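Local structure of putative methylthioribose-1-phosphate isomerase (Archaeoglobus fulgidus, 1T5O) at residues G169-A174 / K179-I184. The protein probably catalyses the interconversion of methylthioribose-1-phosphate and methylthioribulose-1-phosphate, an isomerisation used in methionine biosynthesis. Residues are numbered along the deposited sequence; the frame is centred on the assembly and turned at random.
Sequences GVVRSA and KEIRVI
V171 holds CG1 anti to its own backbone N, and I181, with chi1 -58°, sends CG2 to meet it while CG1 swings over to A174. That choice of torsions lets one isoleucine touch two residues about a helical turn apart: its CG2 lies 4.0 Å from V171 CG1, and its CG1 lies 3.9 Å from A174 CB. V171 CG1 is shared in turn, because CG2 of V183 also comes within 4.0 Å of it. V171 CG1 therefore bridges I181 and V183, two residues whose CB atoms both face the helix, while those of R182 between them and E180 just before point away.

Toward the C-terminal end of the helix the contact becomes polar. K179 N donates to A174 O at 3.2 Å; the N-H···O angle is 151°, and the donor sits tilted 22° from the carbonyl plane. This bond ties the start of 179-184 to the last turn of the helix across the short connection. The aliphatic part of K179 runs on past the same residue, with CD 4.0 Å from A174 CB, and its extended chain carries NZ beyond the contact to the carbonyl oxygens of L144 and A141 and to Q177 OE1.

The contact forms the second half of a beta-alpha-beta crossover in the Rossmann-like domain: helix 167-176 leads into strand 182-186, which lies between the parallel strands 149-152 and 208-212. I181 and V183 also pack on V150 and T152 of strand 149-152, respectively, whereas A174 reaches A141 at the end of helix 111-141.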
ATOM      1  N   GLY A 169      22.476  -3.207  -5.452  1.00 19.13           N
ATOM      2  CA  GLY A 169      23.856  -3.407  -5.861  1.00 19.48           C
ATOM      3  C   GLY A 169      24.509  -4.341  -4.839  1.00 20.17           C
ATOM      4  O   GLY A 169      25.405  -5.131  -5.176  1.00 20.51           O
ATOM      5  N   VAL A 170      24.060  -4.253  -3.588  1.00 18.30           N
ATOM      6  CA  VAL A 170      24.584  -5.119  -2.514  1.00 18.29           C
ATOM      7  C   VAL A 170      24.129  -6.555  -2.773  1.00 18.74           C
ATOM      8  O   VAL A 170      24.870  -7.520  -2.542  1.00 21.79           O
ATOM      9  CB  VAL A 170      24.062  -4.663  -1.130  1.00 19.16           C
ATOM     10  CG1 VAL A 170      24.357  -5.734  -0.066  1.00 17.09           C
ATOM     11  CG2 VAL A 170      24.730  -3.322  -0.735  1.00 20.40           C
ATOM     12  N   VAL A 171      22.904  -6.692  -3.243  1.00 19.58           N
ATOM     13  CA  VAL A 171      22.368  -7.993  -3.594  1.00 20.78           C
ATOM     14  C   VAL A 171      23.160  -8.492  -4.810  1.00 21.96           C
ATOM     15  O   VAL A 171      23.626  -9.632  -4.805  1.00 21.05           O
ATOM     16  CB  VAL A 171      20.861  -7.924  -3.949  1.00 20.70           C
ATOM     17  CG1 VAL A 171      20.397  -9.251  -4.532  1.00 21.97           C
ATOM     18  CG2 VAL A 171      20.036  -7.625  -2.693  1.00 19.11           C
ATOM     19  N   ARG A 172      23.356  -7.654  -5.834  1.00 21.42           N
ATOM     20  CA  ARG A 172      24.122  -8.139  -6.995  1.00 22.19           C
ATOM     21  C   ARG A 172      25.533  -8.568  -6.611  1.00 23.62           C
ATOM     22  O   ARG A 172      26.029  -9.583  -7.106  1.00 24.43           O
ATOM     23  CB  ARG A 172      24.196  -7.097  -8.125  1.00 22.29           C
ATOM     24  CG  ARG A 172      22.848  -6.835  -8.779  1.00 23.62           C
ATOM     25  CD  ARG A 172      22.944  -5.990 -10.054  1.00 22.53           C
ATOM     26  NE  ARG A 172      21.632  -5.950 -10.693  1.00 22.38           N
ATOM     27  CZ  ARG A 172      20.657  -5.112 -10.366  1.00 22.62           C
ATOM     28  NH1 ARG A 172      20.842  -4.210  -9.406  1.00 23.26           N
ATOM     29  NH2 ARG A 172      19.475  -5.212 -10.964  1.00 22.15           N
ATOM     30  N   SER A 173      26.196  -7.837  -5.720  1.00 24.44           N
ATOM     31  CA  SER A 173      27.548  -8.245  -5.348  1.00 23.87           C
ATOM     32  C   SER A 173      27.568  -9.596  -4.627  1.00 25.78           C
ATOM     33  O   SER A 173      28.489 -10.406  -4.843  1.00 24.40           O
ATOM     34  CB  SER A 173      28.224  -7.184  -4.481  1.00 23.95           C
ATOM     35  OG  SER A 173      28.403  -5.988  -5.230  1.00 25.91           O
ATOM     36  N   ALA A 174      26.568  -9.857  -3.780  1.00 22.97           N
ATOM     37  CA  ALA A 174      26.542 -11.131  -3.084  1.00 24.16           C
ATOM     38  C   ALA A 174      26.236 -12.280  -4.048  1.00 25.31           C
ATOM     39  O   ALA A 174      26.786 -13.379  -3.911  1.00 26.09           O
ATOM     40  CB  ALA A 174      25.522 -11.108  -1.945  1.00 23.23           C
ATOM     41  N   LYS A 179      26.653 -16.524  -3.645  1.00 32.10           N
ATOM     42  CA  LYS A 179      25.731 -16.693  -2.522  1.00 31.80           C
ATOM     43  C   LYS A 179      24.347 -16.719  -3.120  1.00 31.05           C
ATOM     44  O   LYS A 179      24.049 -15.921  -3.987  1.00 32.41           O
ATOM     45  CB  LYS A 179      25.827 -15.507  -1.546  1.00 29.14           C
ATOM     46  CG  LYS A 179      27.124 -15.460  -0.770  1.00 29.80           C
ATOM     47  CD  LYS A 179      27.340 -14.119  -0.050  1.00 27.11           C
ATOM     48  CE  LYS A 179      28.559 -14.202   0.864  1.00 27.84           C
ATOM     49  NZ  LYS A 179      28.877 -12.884   1.501  1.00 27.18           N
ATOM     50  N   GLU A 180      23.501 -17.637  -2.679  1.00 30.62           N
ATOM     51  CA  GLU A 180      22.150 -17.680  -3.199  1.00 31.48           C
ATOM     52  C   GLU A 180      21.386 -16.637  -2.379  1.00 29.14           C
ATOM     53  O   GLU A 180      21.327 -16.723  -1.151  1.00 28.61           O
ATOM     54  CB  GLU A 180      21.557 -19.087  -3.022  1.00 33.68           C
ATOM     55  CG  GLU A 180      20.435 -19.238  -1.999  1.00 42.90           C
ATOM     56  CD  GLU A 180      19.044 -19.225  -2.619  1.00 46.85           C
ATOM     57  OE1 GLU A 180      18.828 -19.916  -3.635  1.00 50.41           O
ATOM     58  OE2 GLU A 180      18.155 -18.532  -2.080  1.00 53.02           O
ATOM     59  N   ILE A 181      20.866 -15.628  -3.058  1.00 27.01           N
ATOM     60  CA  ILE A 181      20.107 -14.569  -2.408  1.00 26.22           C
ATOM     61  C   ILE A 181      18.762 -14.427  -3.126  1.00 24.86           C
ATOM     62  O   ILE A 181      18.704 -14.447  -4.350  1.00 26.97           O
ATOM     63  CB  ILE A 181      20.858 -13.173  -2.466  1.00 27.12           C
ATOM     64  CG1 ILE A 181      22.250 -13.267  -1.821  1.00 26.87           C
ATOM     65  CG2 ILE A 181      20.021 -12.085  -1.731  1.00 26.68           C
ATOM     66  CD1 ILE A 181      22.224 -13.588  -0.354  1.00 24.72           C
ATOM     67  N   ARG A 182      17.686 -14.294  -2.363  1.00 23.86           N
ATOM     68  CA  ARG A 182      16.357 -14.092  -2.930  1.00 24.34           C
ATOM     69  C   ARG A 182      15.841 -12.756  -2.380  1.00 23.13           C
ATOM     70  O   ARG A 182      16.207 -12.339  -1.278  1.00 22.72           O
ATOM     71  CB  ARG A 182      15.408 -15.206  -2.505  1.00 26.66           C
ATOM     72  CG  ARG A 182      15.755 -16.576  -3.065  1.00 33.36           C
ATOM     73  CD  ARG A 182      14.658 -17.558  -2.697  1.00 37.31           C
ATOM     74  NE  ARG A 182      15.084 -18.556  -1.730  1.00 45.44           N
ATOM     75  CZ  ARG A 182      15.724 -18.291  -0.594  1.00 49.34           C
ATOM     76  NH1 ARG A 182      16.029 -17.036  -0.271  1.00 52.26           N
ATOM     77  NH2 ARG A 182      16.060 -19.284   0.225  1.00 51.07           N
ATOM     78  N   VAL A 183      14.987 -12.087  -3.134  1.00 21.11           N
ATOM     79  CA  VAL A 183      14.491 -10.786  -2.690  1.00 21.47           C
ATOM     80  C   VAL A 183      12.980 -10.742  -2.548  1.00 20.94           C
ATOM     81  O   VAL A 183      12.261 -11.356  -3.340  1.00 20.78           O
ATOM     82  CB  VAL A 183      14.909  -9.687  -3.709  1.00 19.17           C
ATOM     83  CG1 VAL A 183      14.255  -8.328  -3.371  1.00 15.92           C
ATOM     84  CG2 VAL A 183      16.445  -9.571  -3.731  1.00 20.48           C
ATOM     85  N   ILE A 184      12.506 -10.045  -1.518  1.00 19.34           N
ATOM     86  CA  ILE A 184      11.081  -9.836  -1.389  1.00 19.50           C
ATOM     87  C   ILE A 184      10.959  -8.328  -1.600  1.00 17.75           C
ATOM     88  O   ILE A 184      11.542  -7.547  -0.862  1.00 18.48           O
ATOM     89  CB  ILE A 184      10.554 -10.242  -0.024  1.00 20.07           C
ATOM     90  CG1 ILE A 184      10.586 -11.776   0.088  1.00 18.88           C
ATOM     91  CG2 ILE A 184       9.108  -9.688   0.167  1.00 18.81           C
ATOM     92  CD1 ILE A 184      10.170 -12.300   1.452  1.00 19.49           C
TER